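Local atomic coordinates of delta-1-pyrroline-5-carboxylate dehydrogenase, mitochondrial (Mus musculus, PDB entry 4E3X), a protein that probably oxidises L-glutamate gamma-semialdehyde, the open-chain form of delta-1-pyrroline-5-carboxylate, irreversibly to L-glutamate with NAD+ in the final step of proline breakdown. Residues 104-109 with 229-234; 195-200 with 542-547; 223-228 with 536-541; 277-282 with 307-312. All blocks are in the same frame, centred on the assembly; numbering follows the deposited sequence.

Contact 1: 104-109 with 229-234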
loop_
_atom_site.group_PDB
_atom_site.type_symbol
_atom_site.label_atom_id
_atom_site.label_comp_id
_atom_site.label_asym_id
_atom_site.label_seq_id
_atom_site.Cartn_x
_atom_site.Cartn_y
_atom_site.Cartn_z
ATOM N N ARG B 104 -12.260 11.113 -23.198
ATOM C CA ARG B 104 -11.266 11.335 -24.238
ATOM C C ARG B 104 -9.871 11.427 -23.632
ATOM O O ARG B 104 -8.901 10.893 -24.184
ATOM C CB ARG B 104 -11.567 12.625 -24.984
ATOM C CG ARG B 104 -10.593 12.875 -26.097
ATOM C CD ARG B 104 -11.302 13.465 -27.283
ATOM N NE ARG B 104 -11.478 14.903 -27.138
ATOM C CZ ARG B 104 -10.507 15.781 -27.347
ATOM N NH1 ARG B 104 -9.296 15.355 -27.666
ATOM N NH2 ARG B 104 -10.741 17.078 -27.227
ATOM N N ALA B 105 -9.773 12.110 -22.495
ATOM C CA ALA B 105 -8.497 12.260 -21.805
ATOM C C ALA B 105 -7.965 10.919 -21.319
ATOM O O ALA B 105 -6.768 10.650 -21.428
ATOM C CB ALA B 105 -8.637 13.225 -20.639
ATOM N N ILE B 106 -8.855 10.084 -20.779
ATOM C CA ILE B 106 -8.476 8.729 -20.373
ATOM C C ILE B 106 -7.936 7.937 -21.562
ATOM O O ILE B 106 -6.862 7.340 -21.485
ATOM C CB ILE B 106 -9.669 7.971 -19.740
ATOM C CG1 ILE B 106 -10.028 8.578 -18.376
ATOM C CG2 ILE B 106 -9.363 6.476 -19.616
ATOM C CD1 ILE B 106 -11.376 8.126 -17.836
ATOM N N ASP B 107 -8.686 7.930 -22.657
ATOM C CA ASP B 107 -8.279 7.142 -23.819
ATOM C C ASP B 107 -6.900 7.565 -24.320
ATOM O O ASP B 107 -6.065 6.718 -24.629
ATOM C CB ASP B 107 -9.301 7.261 -24.954
ATOM C CG ASP B 107 -10.664 6.699 -24.590
ATOM O OD1 ASP B 107 -10.791 6.038 -23.537
ATOM O OD2 ASP B 107 -11.613 6.921 -25.371
ATOM N N ALA B 108 -6.667 8.874 -24.395
ATOM C CA ALA B 108 -5.397 9.382 -24.902
ATOM C C ALA B 108 -4.255 9.099 -23.940
ATOM O O ALA B 108 -3.144 8.784 -24.362
ATOM C CB ALA B 108 -5.491 10.870 -25.207
ATOM N N ALA B 109 -4.527 9.205 -22.641
ATOM C CA ALA B 109 -3.520 8.867 -21.640
ATOM C C ALA B 109 -3.128 7.391 -21.755
ATOM O O ALA B 109 -1.943 7.041 -21.747
ATOM C CB ALA B 109 -4.040 9.180 -20.240
ATOM N N VAL B 229 0.176 7.318 -16.057
ATOM C CA VAL B 229 -0.492 8.431 -16.706
ATOM C C VAL B 229 -1.650 8.872 -15.813
ATOM O O VAL B 229 -2.225 8.071 -15.081
ATOM C CB VAL B 229 -0.958 8.088 -18.137
ATOM C CG1 VAL B 229 0.246 7.788 -19.016
ATOM C CG2 VAL B 229 -1.938 6.922 -18.138
ATOM N N VAL B 230 -1.978 10.156 -15.873
ATOM C CA VAL B 230 -2.771 10.787 -14.828
ATOM C C VAL B 230 -3.799 11.751 -15.399
ATOM O O VAL B 230 -3.488 12.535 -16.303
ATOM C CB VAL B 230 -1.846 11.601 -13.886
ATOM C CG1 VAL B 230 -2.643 12.336 -12.811
ATOM C CG2 VAL B 230 -0.750 10.723 -13.255
ATOM N N LEU B 231 -5.023 11.680 -14.879
ATOM C CA LEU B 231 -5.972 12.773 -15.009
ATOM C C LEU B 231 -5.929 13.594 -13.736
ATOM O O LEU B 231 -6.250 13.099 -12.656
ATOM C CB LEU B 231 -7.396 12.261 -15.244
ATOM C CG LEU B 231 -7.835 12.082 -16.701
ATOM C CD1 LEU B 231 -7.003 11.025 -17.412
ATOM C CD2 LEU B 231 -9.332 11.750 -16.780
ATOM N N TRP B 232 -5.491 14.839 -13.863
ATOM C CA TRP B 232 -5.392 15.735 -12.722
ATOM C C TRP B 232 -6.547 16.718 -12.708
ATOM O O TRP B 232 -6.655 17.564 -13.596
ATOM C CB TRP B 232 -4.065 16.483 -12.782
ATOM C CG TRP B 232 -3.826 17.443 -11.657
ATOM C CD1 TRP B 232 -4.458 17.485 -10.437
ATOM C CD2 TRP B 232 -2.862 18.498 -11.645
ATOM N NE1 TRP B 232 -3.939 18.515 -9.675
ATOM C CE2 TRP B 232 -2.976 19.159 -10.405
ATOM C CE3 TRP B 232 -1.931 18.969 -12.579
ATOM C CZ2 TRP B 232 -2.169 20.244 -10.065
ATOM C CZ3 TRP B 232 -1.135 20.051 -12.241
ATOM C CH2 TRP B 232 -1.266 20.679 -10.998
ATOM N N LYS B 233 -7.410 16.573 -11.700
ATOM C CA LYS B 233 -8.448 17.550 -11.396
ATOM C C LYS B 233 -7.919 18.481 -10.304
ATOM O O LYS B 233 -7.948 18.131 -9.126
ATOM C CB LYS B 233 -9.728 16.854 -10.912
ATOM C CG LYS B 233 -10.847 17.830 -10.539
ATOM C CD LYS B 233 -11.651 17.317 -9.327
ATOM C CE LYS B 233 -12.602 18.359 -8.742
ATOM N NZ LYS B 233 -11.887 19.593 -8.316
ATOM N N PRO B 234 -7.422 19.666 -10.688
ATOM C CA PRO B 234 -6.926 20.595 -9.668
ATOM C C PRO B 234 -8.074 21.276 -8.932
ATOM O O PRO B 234 -9.217 21.252 -9.389
ATOM C CB PRO B 234 -6.129 21.637 -10.477
ATOM C CG PRO B 234 -6.091 21.120 -11.880
ATOM C CD PRO B 234 -7.282 20.229 -12.036
#

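Contact 2: 195-200 with 542-547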
loop_
_atom_site.group_PDB
_atom_site.type_symbol
_atom_site.label_atom_id
_atom_site.label_comp_id
_atom_site.label_asym_id
_atom_site.label_seq_id
_atom_site.Cartn_x
_atom_site.Cartn_y
_atom_site.Cartn_z
ATOM N N THR B 195 14.168 -6.982 -10.406
ATOM C CA THR B 195 12.870 -6.360 -10.212
ATOM C C THR B 195 12.695 -5.185 -11.159
ATOM O O THR B 195 13.536 -4.289 -11.214
ATOM C CB THR B 195 12.674 -5.881 -8.758
ATOM O OG1 THR B 195 12.694 -7.019 -7.887
ATOM C CG2 THR B 195 11.344 -5.157 -8.596
ATOM N N VAL B 196 11.598 -5.214 -11.905
ATOM C CA VAL B 196 11.194 -4.127 -12.775
ATOM C C VAL B 196 10.100 -3.356 -12.043
ATOM O O VAL B 196 9.052 -3.920 -11.717
ATOM C CB VAL B 196 10.623 -4.678 -14.093
ATOM C CG1 VAL B 196 10.104 -3.544 -14.961
ATOM C CG2 VAL B 196 11.661 -5.515 -14.845
ATOM N N TYR B 197 10.339 -2.074 -11.777
ATOM C CA TYR B 197 9.366 -1.248 -11.073
ATOM C C TYR B 197 8.385 -0.663 -12.099
ATOM O O TYR B 197 8.539 0.473 -12.558
ATOM C CB TYR B 197 10.071 -0.195 -10.198
ATOM C CG TYR B 197 10.786 -0.862 -9.041
ATOM C CD1 TYR B 197 10.084 -1.254 -7.908
ATOM C CD2 TYR B 197 12.148 -1.170 -9.109
ATOM C CE1 TYR B 197 10.716 -1.899 -6.860
ATOM C CE2 TYR B 197 12.787 -1.823 -8.062
ATOM C CZ TYR B 197 12.065 -2.175 -6.937
ATOM O OH TYR B 197 12.686 -2.828 -5.896
ATOM N N ARG B 198 7.395 -1.472 -12.479
ATOM C CA ARG B 198 6.396 -1.101 -13.478
ATOM C C ARG B 198 5.492 -0.017 -12.931
ATOM O O ARG B 198 5.128 -0.043 -11.758
ATOM C CB ARG B 198 5.497 -2.296 -13.824
ATOM C CG ARG B 198 6.213 -3.547 -14.336
ATOM C CD ARG B 198 5.213 -4.683 -14.604
ATOM N NE ARG B 198 4.422 -5.007 -13.419
ATOM C CZ ARG B 198 3.669 -6.097 -13.280
ATOM N NH1 ARG B 198 3.641 -7.024 -14.229
ATOM N NH2 ARG B 198 2.966 -6.274 -12.166
ATOM N N GLY B 199 5.057 0.903 -13.790
ATOM C CA GLY B 199 3.930 1.745 -13.430
ATOM C C GLY B 199 2.667 0.899 -13.329
ATOM O O GLY B 199 2.655 -0.255 -13.753
ATOM N N LEU B 200 1.610 1.446 -12.740
ATOM C CA LEU B 200 0.336 0.735 -12.683
ATOM C C LEU B 200 -0.282 0.675 -14.081
ATOM O O LEU B 200 -0.137 1.616 -14.877
ATOM C CB LEU B 200 -0.620 1.417 -11.705
ATOM C CG LEU B 200 -0.066 1.806 -10.339
ATOM C CD1 LEU B 200 -1.154 2.437 -9.472
ATOM C CD2 LEU B 200 0.592 0.632 -9.621
ATOM N N THR B 542 3.843 2.016 -7.985
ATOM C CA THR B 542 4.491 0.999 -8.801
ATOM C C THR B 542 3.924 -0.374 -8.447
ATOM O O THR B 542 3.562 -0.630 -7.290
ATOM C CB THR B 542 6.047 1.029 -8.652
ATOM O OG1 THR B 542 6.630 -0.047 -9.395
ATOM C CG2 THR B 542 6.485 0.888 -7.203
ATOM N N SER B 543 3.827 -1.240 -9.452
ATOM C CA SER B 543 3.411 -2.621 -9.273
ATOM C C SER B 543 4.568 -3.486 -9.772
ATOM O O SER B 543 4.705 -3.714 -10.975
ATOM C CB SER B 543 2.140 -2.883 -10.092
ATOM O OG SER B 543 1.696 -4.217 -9.958
ATOM N N PRO B 544 5.445 -3.930 -8.858
ATOM C CA PRO B 544 6.690 -4.543 -9.337
ATOM C C PRO B 544 6.499 -5.882 -10.041
ATOM O O PRO B 544 5.581 -6.643 -9.733
ATOM C CB PRO B 544 7.508 -4.719 -8.050
ATOM C CG PRO B 544 6.933 -3.687 -7.094
ATOM C CD PRO B 544 5.463 -3.697 -7.403
ATOM N N GLN B 545 7.372 -6.141 -11.008
ATOM C CA GLN B 545 7.492 -7.439 -11.645
ATOM C C GLN B 545 8.871 -7.977 -11.322
ATOM O O GLN B 545 9.829 -7.216 -11.278
ATOM C CB GLN B 545 7.363 -7.272 -13.155
ATOM C CG GLN B 545 7.566 -8.549 -13.965
ATOM C CD GLN B 545 7.711 -8.264 -15.437
ATOM O OE1 GLN B 545 8.442 -7.356 -15.828
ATOM N NE2 GLN B 545 6.997 -9.025 -16.267
ATOM N N VAL B 546 8.994 -9.275 -11.083
ATOM C CA VAL B 546 10.306 -9.885 -10.919
ATOM C C VAL B 546 10.555 -10.842 -12.079
ATOM O O VAL B 546 9.698 -11.681 -12.383
ATOM C CB VAL B 546 10.413 -10.631 -9.588
ATOM C CG1 VAL B 546 11.783 -11.274 -9.458
ATOM C CG2 VAL B 546 10.148 -9.663 -8.441
ATOM N N ILE B 547 11.696 -10.679 -12.730
ATOM C CA ILE B 547 12.104 -11.529 -13.831
ATOM C C ILE B 547 13.250 -12.429 -13.376
ATOM O O ILE B 547 14.264 -11.953 -12.850
ATOM C CB ILE B 547 12.566 -10.690 -15.031
ATOM C CG1 ILE B 547 11.426 -9.790 -15.526
ATOM C CG2 ILE B 547 13.091 -11.585 -16.145
ATOM C CD1 ILE B 547 11.815 -8.872 -16.673
#

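Contact 3: 223-228 with 536-541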
loop_
_atom_site.group_PDB
_atom_site.type_symbol
_atom_site.label_atom_id
_atom_site.label_comp_id
_atom_site.label_asym_id
_atom_site.label_seq_id
_atom_site.Cartn_x
_atom_site.Cartn_y
_atom_site.Cartn_z
ATOM N N PRO B 223 2.864 9.984 -9.146
ATOM C CA PRO B 223 2.501 8.826 -9.977
ATOM C C PRO B 223 3.110 8.913 -11.382
ATOM O O PRO B 223 3.567 7.894 -11.905
ATOM C CB PRO B 223 0.966 8.877 -10.004
ATOM C CG PRO B 223 0.602 9.616 -8.727
ATOM C CD PRO B 223 1.673 10.657 -8.592
ATOM N N ALA B 224 3.142 10.105 -11.985
ATOM C CA ALA B 224 3.738 10.234 -13.310
ATOM C C ALA B 224 5.220 9.842 -13.301
ATOM O O ALA B 224 5.704 9.170 -14.219
ATOM C CB ALA B 224 3.551 11.644 -13.847
ATOM N N LEU B 225 5.943 10.264 -12.270
ATOM C CA LEU B 225 7.346 9.891 -12.111
ATOM C C LEU B 225 7.547 8.380 -12.175
ATOM O O LEU B 225 8.531 7.896 -12.746
ATOM C CB LEU B 225 7.877 10.423 -10.781
ATOM C CG LEU B 225 9.258 9.955 -10.328
ATOM C CD1 LEU B 225 10.362 10.531 -11.217
ATOM C CD2 LEU B 225 9.446 10.352 -8.863
ATOM N N MET B 226 6.595 7.638 -11.613
ATOM C CA MET B 226 6.691 6.186 -11.532
ATOM C C MET B 226 6.137 5.470 -12.761
ATOM O O MET B 226 5.939 4.262 -12.741
ATOM C CB MET B 226 6.004 5.693 -10.257
ATOM C CG MET B 226 6.575 6.315 -8.990
ATOM S SD MET B 226 8.357 6.145 -8.808
ATOM C CE MET B 226 8.502 4.396 -8.467
ATOM N N GLY B 227 5.929 6.209 -13.843
ATOM C CA GLY B 227 5.527 5.585 -15.096
ATOM C C GLY B 227 4.035 5.505 -15.323
ATOM O O GLY B 227 3.578 4.815 -16.229
ATOM N N ASN B 228 3.274 6.202 -14.487
ATOM C CA ASN B 228 1.834 6.273 -14.674
ATOM C C ASN B 228 1.400 7.425 -15.559
ATOM O O ASN B 228 2.148 8.382 -15.776
ATOM C CB ASN B 228 1.141 6.396 -13.325
ATOM C CG ASN B 228 1.419 5.210 -12.453
ATOM O OD1 ASN B 228 0.879 4.138 -12.698
ATOM N ND2 ASN B 228 2.299 5.375 -11.460
ATOM N N HIS B 536 8.989 6.091 0.939
ATOM C CA HIS B 536 8.129 4.952 0.625
ATOM C C HIS B 536 6.879 5.309 -0.167
ATOM O O HIS B 536 6.215 4.433 -0.722
ATOM C CB HIS B 536 7.732 4.237 1.915
ATOM C CG HIS B 536 8.901 3.794 2.731
ATOM N ND1 HIS B 536 9.088 4.192 4.036
ATOM C CD2 HIS B 536 9.950 2.997 2.424
ATOM C CE1 HIS B 536 10.204 3.660 4.498
ATOM N NE2 HIS B 536 10.747 2.929 3.540
ATOM N N TYR B 537 6.545 6.595 -0.203
ATOM C CA TYR B 537 5.339 7.057 -0.889
ATOM C C TYR B 537 5.250 6.562 -2.331
ATOM O O TYR B 537 4.182 6.123 -2.772
ATOM C CB TYR B 537 5.321 8.576 -0.861
ATOM C CG TYR B 537 4.123 9.239 -1.498
ATOM C CD1 TYR B 537 2.856 9.107 -0.941
ATOM C CD2 TYR B 537 4.269 10.041 -2.622
ATOM C CE1 TYR B 537 1.762 9.743 -1.497
ATOM C CE2 TYR B 537 3.180 10.682 -3.192
ATOM C CZ TYR B 537 1.929 10.536 -2.619
ATOM O OH TYR B 537 0.846 11.186 -3.172
ATOM N N ILE B 538 6.363 6.618 -3.057
ATOM C CA ILE B 538 6.362 6.238 -4.468
ATOM C C ILE B 538 6.001 4.769 -4.679
ATOM O O ILE B 538 5.547 4.393 -5.761
ATOM C CB ILE B 538 7.704 6.540 -5.174
ATOM C CG1 ILE B 538 8.870 5.944 -4.382
ATOM C CG2 ILE B 538 7.869 8.041 -5.405
ATOM C CD1 ILE B 538 10.177 5.963 -5.138
ATOM N N LEU B 539 6.164 3.950 -3.642
ATOM C CA LEU B 539 5.848 2.525 -3.748
ATOM C C LEU B 539 4.362 2.263 -3.987
ATOM O O LEU B 539 3.991 1.207 -4.503
ATOM C CB LEU B 539 6.338 1.753 -2.523
ATOM C CG LEU B 539 7.858 1.667 -2.431
ATOM C CD1 LEU B 539 8.290 1.210 -1.054
ATOM C CD2 LEU B 539 8.381 0.727 -3.505
ATOM N N ARG B 540 3.503 3.204 -3.600
ATOM C CA ARG B 540 2.083 3.027 -3.896
ATOM C C ARG B 540 1.795 3.108 -5.396
ATOM O O ARG B 540 0.748 2.642 -5.857
ATOM C CB ARG B 540 1.229 4.063 -3.165
ATOM C CG ARG B 540 1.212 3.930 -1.634
ATOM C CD ARG B 540 0.772 2.529 -1.134
ATOM N NE ARG B 540 -0.655 2.243 -1.343
ATOM C CZ ARG B 540 -1.145 1.083 -1.789
ATOM N NH1 ARG B 540 -0.330 0.089 -2.121
ATOM N NH2 ARG B 540 -2.458 0.920 -1.925
ATOM N N TRP B 541 2.719 3.692 -6.167
ATOM C CA TRP B 541 2.464 3.972 -7.584
ATOM C C TRP B 541 3.256 3.075 -8.530
ATOM O O TRP B 541 3.311 3.327 -9.730
ATOM C CB TRP B 541 2.662 5.471 -7.894
ATOM C CG TRP B 541 1.949 6.290 -6.873
ATOM C CD1 TRP B 541 2.513 7.091 -5.923
ATOM C CD2 TRP B 541 0.537 6.314 -6.633
ATOM N NE1 TRP B 541 1.538 7.627 -5.113
ATOM C CE2 TRP B 541 0.316 7.169 -5.532
ATOM C CE3 TRP B 541 -0.565 5.702 -7.246
ATOM C CZ2 TRP B 541 -0.957 7.417 -5.025
ATOM C CZ3 TRP B 541 -1.826 5.958 -6.749
ATOM C CH2 TRP B 541 -2.014 6.818 -5.653
#

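Contact 4: 277-282 with 307-312. With PRO (proline), chain I.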
loop_
_atom_site.group_PDB
_atom_site.type_symbol
_atom_site.label_atom_id
_atom_site.label_comp_id
_atom_site.label_asym_id
_atom_site.label_seq_id
_atom_site.Cartn_x
_atom_site.Cartn_y
_atom_site.Cartn_z
ATOM N N GLU B 277 -13.045 0.997 -16.695
ATOM C CA GLU B 277 -12.392 -0.277 -16.397
ATOM C C GLU B 277 -10.876 -0.138 -16.226
ATOM O O GLU B 277 -10.230 -1.031 -15.678
ATOM C CB GLU B 277 -12.708 -1.297 -17.483
ATOM C CG GLU B 277 -12.091 -0.979 -18.830
ATOM C CD GLU B 277 -12.464 -1.992 -19.892
ATOM O OE1 GLU B 277 -12.064 -3.168 -19.763
ATOM O OE2 GLU B 277 -13.163 -1.611 -20.853
ATOM N N HIS B 278 -10.323 0.984 -16.675
ATOM C CA HIS B 278 -8.884 1.184 -16.648
ATOM C C HIS B 278 -8.386 1.985 -15.453
ATOM O O HIS B 278 -7.203 2.291 -15.366
ATOM C CB HIS B 278 -8.443 1.874 -17.931
ATOM C CG HIS B 278 -8.805 1.109 -19.160
ATOM N ND1 HIS B 278 -8.177 -0.067 -19.504
ATOM C CD2 HIS B 278 -9.741 1.333 -20.109
ATOM C CE1 HIS B 278 -8.702 -0.527 -20.625
ATOM N NE2 HIS B 278 -9.650 0.306 -21.014
ATOM N N LEU B 279 -9.266 2.340 -14.522
ATOM C CA LEU B 279 -8.808 3.040 -13.325
ATOM C C LEU B 279 -7.883 2.147 -12.499
ATOM O O LEU B 279 -8.254 1.039 -12.133
ATOM C CB LEU B 279 -10.003 3.427 -12.453
ATOM C CG LEU B 279 -9.646 4.206 -11.180
ATOM C CD1 LEU B 279 -9.165 5.608 -11.518
ATOM C CD2 LEU B 279 -10.815 4.268 -10.197
ATOM N N CYS B 280 -6.691 2.633 -12.173
ATOM C CA CYS B 280 -5.829 1.838 -11.311
ATOM C C CYS B 280 -5.455 2.536 -10.011
ATOM O O CYS B 280 -4.892 1.910 -9.121
ATOM C CB CYS B 280 -4.582 1.340 -12.050
ATOM S SG CYS B 280 -3.556 2.639 -12.749
ATOM N N GLY B 281 -5.791 3.808 -9.884
ATOM C CA GLY B 281 -5.466 4.503 -8.657
ATOM C C GLY B 281 -6.172 5.824 -8.545
ATOM O O GLY B 281 -6.483 6.456 -9.552
ATOM N N ILE B 282 -6.427 6.232 -7.308
ATOM C CA ILE B 282 -6.884 7.568 -7.006
ATOM C C ILE B 282 -5.936 8.131 -5.965
ATOM O O ILE B 282 -5.704 7.515 -4.923
ATOM C CB ILE B 282 -8.330 7.571 -6.477
ATOM C CG1 ILE B 282 -9.286 6.970 -7.517
ATOM C CG2 ILE B 282 -8.748 8.984 -6.138
ATOM C CD1 ILE B 282 -10.716 6.838 -7.028
ATOM N N THR B 307 -7.857 -4.314 -12.869
ATOM C CA THR B 307 -7.167 -4.727 -11.653
ATOM C C THR B 307 -7.813 -4.052 -10.448
ATOM O O THR B 307 -8.849 -3.400 -10.579
ATOM C CB THR B 307 -5.644 -4.462 -11.710
ATOM O OG1 THR B 307 -4.995 -5.138 -10.623
ATOM C CG2 THR B 307 -5.329 -2.970 -11.658
ATOM N N PHE B 308 -7.215 -4.221 -9.277
ATOM C CA PHE B 308 -7.757 -3.646 -8.054
ATOM C C PHE B 308 -7.196 -2.244 -7.867
ATOM O O PHE B 308 -5.996 -2.088 -7.651
ATOM C CB PHE B 308 -7.393 -4.539 -6.866
ATOM C CG PHE B 308 -8.059 -5.887 -6.915
ATOM C CD1 PHE B 308 -7.417 -6.979 -7.480
ATOM C CD2 PHE B 308 -9.351 -6.049 -6.447
ATOM C CE1 PHE B 308 -8.048 -8.214 -7.548
ATOM C CE2 PHE B 308 -9.985 -7.279 -6.508
ATOM C CZ PHE B 308 -9.337 -8.360 -7.062
ATOM N N PRO B 309 -8.065 -1.213 -7.944
ATOM C CA PRO B 309 -7.516 0.145 -7.831
ATOM C C PRO B 309 -6.927 0.438 -6.452
ATOM O O PRO B 309 -7.390 -0.093 -5.440
ATOM C CB PRO B 309 -8.727 1.046 -8.123
ATOM C CG PRO B 309 -9.654 0.164 -8.955
ATOM C CD PRO B 309 -9.495 -1.201 -8.324
ATOM N N ARG B 310 -5.915 1.295 -6.435
ATOM C CA ARG B 310 -5.249 1.721 -5.212
ATOM C C ARG B 310 -5.697 3.111 -4.825
ATOM O O ARG B 310 -5.482 4.067 -5.575
ATOM C CB ARG B 310 -3.740 1.736 -5.411
ATOM C CG ARG B 310 -3.175 0.370 -5.669
ATOM C CD ARG B 310 -1.680 0.418 -5.846
ATOM N NE ARG B 310 -1.139 -0.919 -6.087
ATOM C CZ ARG B 310 0.155 -1.209 -6.092
ATOM N NH1 ARG B 310 1.054 -0.256 -5.873
ATOM N NH2 ARG B 310 0.552 -2.454 -6.326
ATOM N N LEU B 311 -6.312 3.223 -3.654
ATOM C CA LEU B 311 -6.764 4.512 -3.165
ATOM C C LEU B 311 -5.818 5.072 -2.121
ATOM O O LEU B 311 -5.495 4.396 -1.150
ATOM C CB LEU B 311 -8.174 4.395 -2.609
ATOM C CG LEU B 311 -9.225 4.694 -3.674
ATOM C CD1 LEU B 311 -9.215 3.651 -4.779
ATOM C CD2 LEU B 311 -10.580 4.791 -3.033
ATOM N N ALA B 312 -5.361 6.298 -2.344
ATOM C CA ALA B 312 -4.533 7.008 -1.383
ATOM C C ALA B 312 -5.278 8.277 -1.010
ATOM O O ALA B 312 -5.751 9.001 -1.892
ATOM C CB ALA B 312 -3.172 7.338 -1.979
HETATM N N PRO I . -12.130 -6.671 -11.232
HETATM C CA PRO I . -11.830 -7.988 -11.791
HETATM C C PRO I . -12.950 -8.952 -11.452
HETATM O O PRO I . -13.870 -8.582 -10.727
HETATM C CB PRO I . -10.546 -8.390 -11.058
HETATM C CG PRO I . -9.962 -7.127 -10.560
HETATM C CD PRO I . -11.148 -6.293 -10.202
HETATM O OXT PRO I . -12.954 -10.103 -11.889
HETATM O O HOH W 1 -8.207 -1.229 -13.669
HETATM O O HOH W 2 -3.949 -0.764 -9.151
#

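Contact 1: 104-109 with 229-234
Leu231 makes the main apolar contact between strand 230-233 and helix 99-118, its two methyls lying against Ile106 and Ala105. The closer approach is that of Leu231 CD2 to Ile106 CG1, 3.6 Å, the two side chains crossing at about a right angle. In Ile106 this CG1 branch stands beside the backbone N and opposite the carbonyl carbon (chi1 -69°), which brings it to both methyls of the leucine. Ala105 adds a looser touch, its CB 4.2 Å from Leu231 CG. One turn further along the helix, Ala109 CB meets Val229 CG2 at 3.7 Å. Ala105 and Ala109 both direct their CB toward the strand.

Contacts with backbone atoms are of the van der Waals kind. Both methyls of Val229 reach Ala109 O, with Val229 CG1 at 3.6 Å from it. No hydrogen bond joins the two segments, so they are held by van der Waals packing, mostly apolar, and all five touching residues are buried.

Polar links run instead to neighbouring elements. Ala105 O accepts a bond from the side chain of Gln260, and the backbone of 229-231 is bonded to Val204 and Ala206 on one flank and to Ile258 and Gln260 on the other.

The axes of helix segment 104-109 and strand 230-233 approach to 8.8 Å with their directions 146° apart. A helix packed on the face of a parallel sheet, roughly antiparallel to the strand, is typical of the Rossmann-like NAD-binding domain of aldehyde dehydrogenases, and the same strand carries Lys233, an NAD+-binding residue, at its end.

Contact 2: 195-200 with 542-547
The Arg198 guanidinium has Gln545 CB over one face, off centre toward the rim, while Ser543 O lies at its edge close to its plane. The chain bends at chi3 (-56°), turning the group side-on to Ser543: Arg198 NE gives a fairly straight bond to Ser543 O (2.8 Å, 160° at the hydrogen), and Arg198 NH2 a longer one to Ser543 OG, 3.3 Å. NH1 turns to Arg498 O of the second subunit, and Ser543 OG also meets Asn529 of that subunit. The Tyr197 ring carries Thr195 CG2 over one face and Thr542 OG1 at its edge, in plane; its hydroxyl is bonded to Glu183 O.

Arg198 O takes two donors from opposite faces of its carbonyl plane, Thr542 OG1 at 2.8 Å and Ser543 N at 2.9 Å. The hydroxyl arrives well above that plane, 41° out of it. Val196 and Gln545 form a regular hydrogen-bonded pair, Val196 N to Gln545 O at 2.7 Å and Gln545 N to Val196 O at 2.9 Å. Next to it, Val196 CG2 packs on Ile547 CD1.

Strands 191-199 and 542-550 form a two-stranded antiparallel sheet made from distant parts of the chain. It is continued by a strand of the second subunit beside Val546 and Ile547, as in the oligomerisation flap of aldehyde dehydrogenases.

Contact 3: 223-228 with 536-541
Pro223 and Trp541 lie side by side and point the same way, with the proline CG set over the indole. Pro223 CG sits 3.9 Å from the centroid of the five-membered ring of Trp541 and only 9° off the ring normal, a CH-pi contact seated centrally on the face. Arg540 CB covers the other face nearer the rim, so the indole is held between the two.

Asn228 meets Trp541 differently, its amide plane 84° from the ring plane. Asn228 ND2 donates to Trp541 O (2.9 Å, 169° at the hydrogen), on a lone pair in the carbonyl plane, and also to Pro223 O at 2.9 Å. Both acceptors lie near the amide plane, and with OD1 taking Leu200 N the group's rotation is fixed.

Pro223 O further accepts Asn228 N, and Gly227 N bonds to Ala224 O: a Schellman motif, with Gly227 at positive phi, ending helix 213-225. The tryptophan thus packs at the C-terminal end of a helix of the Rossmann-like NAD-binding domain.

At the same helix end, Met226 crosses Ile538 at about a right angle, Met226 SD 3.7 Å from Ile538 CB. Bends at chi2 and chi3 fold the methionine chain, and Met226 CE comes to 4.0 Å from Ile538 O. Phe176 and Ala177 of helix 155-180 flank this pair.

Contact 4: 277-282 with 307-312
Ile282 and Leu311 stand side by side on one face of the sheet, pointing the same way, with Ile282 CB 4.1 Å from Leu311 CG. With Ile282 CG1 beside the backbone N (chi1 -60°), Ile282 CD1 comes to 4.2 Å from Leu311 CD1. Pro309 CG rests on Leu279 O at 3.6 Å. The backbones set this register through three bonds: Arg310 N to Cys280 O, Ile282 N to Arg310 O and Ala312 N to Ile282 O, the last at 2.9 Å and 169° at the hydrogen.

Segments 279-282 and 310-312 run at 15° to each other, within strands 279-285 and 310-314, the parallel pair of a beta-alpha-beta crossover through helix 288-300 at one border of the parallel sheet of the Rossmann-like NAD-binding domain. Val298 and Trp295 of that helix cover the Ile282-Leu311 face.

Upstream of Arg310, two waters bridge the segments. One donates to Glu277 O and to Leu279 O (2.7 Å) and accepts from Thr307 N; another joins Cys280 O to Phe308 O at 2.8 Å and 2.9 Å respectively.

The Phe308 ring carries over one face the CG of a bound proline, 3.7 Å from Phe308 CE1. This proline, the cryoprotectant of the crystal, lies in a pocket separate from that of the nucleophile Cys348. It is also hydrogen-bonded to Leu302 O and to Lys292 of the second subunit, while Phe291 of that subunit meets the Phe308 ring edge-to-face.

Overall arrangement
Contact 1 and contact 4 lie on the same parallel sheet, centres about 13 Å apart, while contact 3 packs against both: Val230 CG2 reaches Pro223 CB at 4.1 Å and Trp541 CZ2 reaches Ala312 CB at 3.8 Å. Arg310 of contact 4 ties in the 536-547 stretch, Arg310 NH1 lying 2.9 Å from both Arg540 O and Thr542 O. Contact 2 adjoins contact 3 through Leu200, whose CG packs on Trp541 O at 3.8 Å. Contacts 2, 3 and 4 all touch the second subunit. The catalytic base Glu314 has its side chain about 8 Å from that of Ala312 and about 10 Å from that of Trp541.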